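Local coordinates for protein PlaB phospholipase (Legionella pneumophila, PDB 6ZTH) that probably hydrolyses phospholipids and binds NAD(+), at residues D[235-240]-D[458-463]; D[357-362]-D[418-423]. All coordinates share one frame; numbering follows the deposited sequence.

Contact 1 of 2, residues D[235-240]-D[458-463]; sequences LHQEGD and MLQRRV
The side-chain oxygen OE1 of Gln237 takes the backbone N-H of Gln460, with OE1 and N 2.6 Å apart. The bond is nearly straight, at 171°, and the donor lies in the plane of the side-chain carbonyl. CG of Gln237 stands anti to the backbone N (chi1 -164°), and the chain runs out extended, so the amide reaches Gln460 beyond the last regular pairing. The other end of this amide, NE2, is hydrogen-bonded to the backbone O of Arg432. With both ends bonded, the rotation of the amide is fixed. Leu459 lays its CD1 methyl against the same amide, 3.3 Å from Gln237 OE1.

Upstream, two backbone bonds join the strands. Met458 N donates to Leu235 O at 3.0 Å, and Gln237 N donates to Met458 O at 3.0 Å. Met458 thus grips the residues before and after His236, as a parallel bridge requires. His236 and Met458, a selenomethionine, share one face of the sheet. The CE methyl of Met458 meets the edge of the imidazole near its plane, 3.3 Å from His236 ND1, while SE approaches the ring obliquely.

In the break of strand 451-463, Gln460 extends its side chain across the backbone of Gln237 and Glu238. Its NE2 makes a weak 3.5 Å hydrogen bond to Gly239 O. The two glutamine amide planes are 41° apart.

Strand 231-238 also pairs with strand 245-252, antiparallel. The contact is therefore a parallel strand pair within a mixed beta-sheet, continued at the break in strand 451-463 by a side-chain-to-backbone hydrogen bond.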
# COMPACT_ATOMS: atom_id res chain seq x y z
N LEU D 235 8.55 31.20 2.64
CA LEU D 235 7.69 31.82 3.64
C LEU D 235 7.98 31.15 4.98
O LEU D 235 7.55 30.01 5.22
CB LEU D 235 6.21 31.69 3.27
CG LEU D 235 5.81 32.22 1.89
CD1 LEU D 235 4.33 31.98 1.61
CD2 LEU D 235 6.15 33.70 1.77
N HIS D 236 8.70 31.84 5.85
CA HIS D 236 9.08 31.32 7.16
C HIS D 236 8.12 31.87 8.21
O HIS D 236 8.03 33.08 8.41
CB HIS D 236 10.52 31.70 7.52
CG HIS D 236 11.54 31.19 6.55
ND1 HIS D 236 12.46 30.22 6.88
CD2 HIS D 236 11.79 31.52 5.26
CE1 HIS D 236 13.23 29.97 5.84
NE2 HIS D 236 12.85 30.75 4.84
N GLN D 237 7.41 30.97 8.89
CA GLN D 237 6.47 31.36 9.94
C GLN D 237 7.23 31.73 11.20
O GLN D 237 8.02 30.93 11.72
CB GLN D 237 5.49 30.23 10.22
CG GLN D 237 4.26 30.66 10.99
CD GLN D 237 3.31 29.51 11.26
OE1 GLN D 237 3.74 28.41 11.59
NE2 GLN D 237 2.02 29.76 11.11
N GLU D 238 6.99 32.94 11.71
CA GLU D 238 7.68 33.45 12.88
C GLU D 238 6.67 34.04 13.86
O GLU D 238 5.49 34.18 13.55
CB GLU D 238 8.72 34.52 12.50
CG GLU D 238 9.70 34.09 11.42
CD GLU D 238 10.47 32.83 11.78
OE1 GLU D 238 10.25 31.79 11.12
OE2 GLU D 238 11.29 32.88 12.72
N GLY D 239 7.16 34.37 15.05
CA GLY D 239 6.35 35.00 16.08
C GLY D 239 6.42 34.25 17.40
O GLY D 239 6.97 33.16 17.50
N ASP D 240 5.85 34.89 18.41
CA ASP D 240 5.77 34.30 19.75
C ASP D 240 4.33 34.33 20.26
O ASP D 240 3.61 35.31 20.06
CB ASP D 240 6.68 35.05 20.72
CG ASP D 240 8.09 34.48 20.74
OD1 ASP D 240 8.35 33.56 21.55
OD2 ASP D 240 8.93 34.96 19.95
N MSE D 458 7.47 27.01 5.44
CA MSE D 458 7.92 26.49 6.72
C MSE D 458 6.97 26.91 7.85
O MSE D 458 6.81 28.09 8.13
CB MSE D 458 9.34 26.99 7.05
CG MSE D 458 9.83 26.52 8.42
SE MSE D 458 11.77 26.53 8.66
CE MSE D 458 11.97 28.27 9.53
N LEU D 459 6.34 25.92 8.48
CA LEU D 459 5.43 26.15 9.59
C LEU D 459 6.17 26.01 10.91
O LEU D 459 7.17 25.29 11.01
CB LEU D 459 4.25 25.18 9.56
CG LEU D 459 3.02 25.60 8.74
CD1 LEU D 459 2.08 26.46 9.56
CD2 LEU D 459 3.45 26.33 7.49
N GLN D 460 5.66 26.69 11.94
CA GLN D 460 6.23 26.62 13.28
C GLN D 460 5.55 25.48 14.03
O GLN D 460 4.40 25.59 14.45
CB GLN D 460 6.03 27.94 14.02
CG GLN D 460 7.25 28.84 14.02
CD GLN D 460 6.97 30.20 14.63
OE1 GLN D 460 5.82 30.63 14.72
NE2 GLN D 460 8.02 30.88 15.08
N ARG D 461 6.27 24.37 14.20
CA ARG D 461 5.75 23.24 14.96
C ARG D 461 5.67 23.63 16.43
O ARG D 461 6.68 24.00 17.05
CB ARG D 461 6.64 22.01 14.78
CG ARG D 461 6.10 20.76 15.46
CD ARG D 461 7.00 19.56 15.22
NE ARG D 461 6.43 18.33 15.78
CZ ARG D 461 5.41 17.66 15.25
NH1 ARG D 461 4.83 18.10 14.14
NH2 ARG D 461 4.97 16.56 15.84
N ARG D 462 4.47 23.57 17.00
CA ARG D 462 4.21 23.99 18.37
C ARG D 462 3.92 22.77 19.23
O ARG D 462 3.03 21.98 18.91
CB ARG D 462 3.04 24.97 18.43
CG ARG D 462 3.24 26.24 17.63
CD ARG D 462 2.81 27.46 18.42
NE ARG D 462 1.44 27.33 18.92
CZ ARG D 462 0.69 28.36 19.31
NH1 ARG D 462 1.17 29.59 19.27
NH2 ARG D 462 -0.54 28.14 19.75
N VAL D 463 4.66 22.63 20.32
CA VAL D 463 4.48 21.54 21.27
C VAL D 463 4.04 22.14 22.60
O VAL D 463 4.62 23.13 23.06
CB VAL D 463 5.78 20.72 21.45
CG1 VAL D 463 5.59 19.64 22.51
CG2 VAL D 463 6.21 20.11 20.12

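Contact 2 of 2, residues D[357-362]-D[418-423]; sequences DYDLYL and KAYPES. With NAD (nicotinamide-adenine-dinucleotide), chain K.
This contact forms part of an NAD(+) site, and Leu360 reads the adenine edge through its backbone. Leu360 N donates to N1A of NAD at 3.0 Å, and N6A of NAD donates to Leu360 O at 2.7 Å. Just before it, Asp359 O accepts the backbone N-H of Lys418, with O and N 3.2 Å apart. A weak backbone hydrogen bond runs from Tyr420 N to Asp357 O.

The Asp359 carboxylate points at Lys418 and at the hydroxyl of Tyr420. OD2 lies implausibly close to both, so the detail of this salt bridge and hydrogen bond is doubtful. OD1 of Asp359 forms a salt bridge with Arg145 of the third subunit. Lys418 bends at chi3 (-108°), which brings CE to 3.2 Å from Tyr361 CE1. Asp357 OD2 sits 3.1 Å from Tyr420 CB and forms a salt bridge with Arg148 of the third subunit.

Tyr358 CB packs on Ala419 CA at 3.6 Å. Its side chain also touches Val417, Leu347 and Leu391, on strands 413-417, 340-349 and 391-396. The contact thus lies where strand 360-364 begins and its antiparallel partner 413-417 has ended.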
# COMPACT_ATOMS: atom_id res chain seq x y z
N ASP D 357 0.08 16.56 5.60
CA ASP D 357 -1.34 16.78 5.85
C ASP D 357 -1.57 18.25 6.14
O ASP D 357 -1.07 18.79 7.13
CB ASP D 357 -1.83 15.92 7.02
CG ASP D 357 -3.34 15.80 7.04
OD1 ASP D 357 -3.89 15.05 6.21
OD2 ASP D 357 -3.98 16.45 7.89
N TYR D 358 -2.34 18.90 5.27
CA TYR D 358 -2.57 20.33 5.32
C TYR D 358 -3.57 20.63 4.22
O TYR D 358 -3.89 19.76 3.39
CB TYR D 358 -1.30 21.14 5.12
CG TYR D 358 -0.69 20.92 3.76
CD1 TYR D 358 -0.09 19.70 3.45
CD2 TYR D 358 -0.71 21.91 2.79
CE1 TYR D 358 0.47 19.49 2.21
CE2 TYR D 358 -0.14 21.70 1.55
CZ TYR D 358 0.44 20.48 1.26
OH TYR D 358 1.01 20.26 0.03
N ASP D 359 -4.05 21.86 4.19
CA ASP D 359 -4.81 22.36 3.07
C ASP D 359 -4.30 23.75 2.72
O ASP D 359 -3.86 24.50 3.59
CB ASP D 359 -6.29 22.42 3.37
CG ASP D 359 -6.73 21.31 4.30
OD1 ASP D 359 -6.60 20.12 3.95
OD2 ASP D 359 -7.19 21.63 5.41
N LEU D 360 -4.40 24.07 1.44
CA LEU D 360 -3.80 25.27 0.89
C LEU D 360 -4.85 26.05 0.13
O LEU D 360 -5.51 25.50 -0.76
CB LEU D 360 -2.64 24.89 -0.03
CG LEU D 360 -1.80 26.03 -0.58
CD1 LEU D 360 -0.33 25.68 -0.50
CD2 LEU D 360 -2.23 26.32 -2.01
N TYR D 361 -5.01 27.33 0.48
CA TYR D 361 -5.98 28.20 -0.17
C TYR D 361 -5.26 29.39 -0.77
O TYR D 361 -4.60 30.16 -0.05
CB TYR D 361 -7.04 28.70 0.81
CG TYR D 361 -7.92 27.61 1.37
CD1 TYR D 361 -7.50 26.85 2.44
CD2 TYR D 361 -9.18 27.36 0.84
CE1 TYR D 361 -8.29 25.86 2.97
CE2 TYR D 361 -9.98 26.36 1.36
CZ TYR D 361 -9.53 25.62 2.42
OH TYR D 361 -10.31 24.63 2.95
N LEU D 362 -5.37 29.55 -2.09
CA LEU D 362 -5.08 30.82 -2.71
C LEU D 362 -6.20 31.80 -2.37
O LEU D 362 -7.38 31.45 -2.45
CB LEU D 362 -4.96 30.67 -4.22
CG LEU D 362 -3.64 30.11 -4.76
CD1 LEU D 362 -3.51 28.63 -4.44
CD2 LEU D 362 -3.56 30.35 -6.26
N LYS D 418 -3.11 25.53 6.48
CA LYS D 418 -3.63 25.20 7.81
C LYS D 418 -2.73 24.23 8.57
O LYS D 418 -2.48 24.44 9.76
CB LYS D 418 -5.04 24.62 7.68
CG LYS D 418 -6.11 25.69 7.48
CD LYS D 418 -7.52 25.13 7.48
CE LYS D 418 -8.11 25.15 6.10
NZ LYS D 418 -7.85 23.85 5.51
N ALA D 419 -2.24 23.18 7.91
CA ALA D 419 -1.32 22.23 8.53
C ALA D 419 -1.96 21.49 9.69
O ALA D 419 -2.76 22.06 10.44
CB ALA D 419 -0.05 22.95 9.01
N TYR D 420 -1.62 20.21 9.86
CA TYR D 420 -2.26 19.38 10.87
C TYR D 420 -1.24 18.61 11.68
O TYR D 420 -0.16 18.28 11.18
CB TYR D 420 -3.25 18.41 10.20
CG TYR D 420 -4.37 19.15 9.53
CD1 TYR D 420 -5.52 19.50 10.23
CD2 TYR D 420 -4.27 19.54 8.20
CE1 TYR D 420 -6.54 20.20 9.62
CE2 TYR D 420 -5.28 20.24 7.59
CZ TYR D 420 -6.41 20.57 8.30
OH TYR D 420 -7.43 21.27 7.68
N PRO D 421 -1.56 18.30 12.95
CA PRO D 421 -2.81 18.69 13.62
C PRO D 421 -2.89 20.19 13.92
O PRO D 421 -1.87 20.83 14.16
CB PRO D 421 -2.77 17.88 14.92
CG PRO D 421 -1.33 17.64 15.16
CD PRO D 421 -0.72 17.45 13.81
N GLU D 422 -4.10 20.73 13.88
CA GLU D 422 -4.31 22.16 14.04
C GLU D 422 -4.48 22.51 15.52
O GLU D 422 -4.49 21.65 16.40
CB GLU D 422 -5.53 22.61 13.24
CG GLU D 422 -6.84 22.08 13.80
CD GLU D 422 -7.88 21.84 12.73
OE1 GLU D 422 -7.89 22.59 11.74
OE2 GLU D 422 -8.69 20.90 12.89
N SER D 423 -4.63 23.81 15.79
CA SER D 423 -4.97 24.25 17.14
C SER D 423 -6.33 23.68 17.53
O SER D 423 -7.30 23.79 16.78
CB SER D 423 -4.99 25.77 17.21
OG SER D 423 -5.80 26.23 18.27
PA NAD K . -7.15 15.46 -6.56
O1A NAD K . -6.45 15.03 -7.81
O2A NAD K . -7.91 16.74 -6.82
O5B NAD K . -6.04 15.71 -5.38
C5B NAD K . -5.19 14.63 -5.02
C4B NAD K . -4.64 14.88 -3.55
O4B NAD K . -4.08 16.33 -3.49
C3B NAD K . -5.57 14.81 -2.70
O3B NAD K . -5.08 14.15 -1.49
C2B NAD K . -6.00 16.37 -2.35
O2B NAD K . -6.64 16.45 -1.03
C1B NAD K . -4.88 17.00 -2.36
N9A NAD K . -5.07 18.48 -2.58
C8A NAD K . -5.59 18.94 -3.72
N7A NAD K . -5.64 20.29 -3.62
C5A NAD K . -5.14 20.64 -2.42
C6A NAD K . -4.95 21.87 -1.81
N6A NAD K . -5.25 23.25 -2.27
N1A NAD K . -4.43 21.92 -0.60
C2A NAD K . -4.07 20.78 0.04
N3A NAD K . -4.25 19.57 -0.55
C4A NAD K . -4.79 19.52 -1.78
O3 NAD K . -8.21 14.27 -6.08
PN NAD K . -9.14 14.36 -4.73
O1N NAD K . -9.25 15.80 -4.30
O2N NAD K . -8.51 13.55 -3.62
O5D NAD K . -10.65 13.75 -5.07
C5D NAD K . -10.79 12.36 -5.28
C4D NAD K . -11.58 12.10 -6.55
O4D NAD K . -12.62 12.88 -6.61
C3D NAD K . -10.65 12.44 -7.88
O3D NAD K . -11.05 11.54 -9.00
C2D NAD K . -10.90 13.62 -8.17
O2D NAD K . -10.64 13.89 -9.64
C1D NAD K . -12.46 13.72 -7.85
N1N NAD K . -12.84 14.98 -7.61
C2N NAD K . -12.78 15.49 -6.35
C3N NAD K . -13.19 16.81 -6.11
C7N NAD K . -13.12 17.40 -4.66
O7N NAD K . -14.01 18.07 -4.26
N7N NAD K . -11.96 17.12 -3.80
C4N NAD K . -13.66 17.58 -7.14
C5N NAD K . -13.72 17.06 -8.40
C6N NAD K . -13.31 15.75 -8.64

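Both contacts are partly buried and lie on the same side of the chain's centre, with centres about 13 Å apart. Contact 2 has no exposed touching residue, while contact 1 reaches the surface at Gly239. They touch where Leu459 CG packs on Ala419 CB, 4.1 Å away. They hold different elements. Contact 1 pairs strands 231-238 and 451-463 of the mixed sheet. Contact 2 joins the start of edge strand 360-364 to the loop that leaves central strand 413-417. Chemistry follows place. Contact 1 relies on backbone pairing and neutral glutamine amides, whereas contact 2 uses carboxylates, a lysine and tyrosines beside NAD and the third subunit.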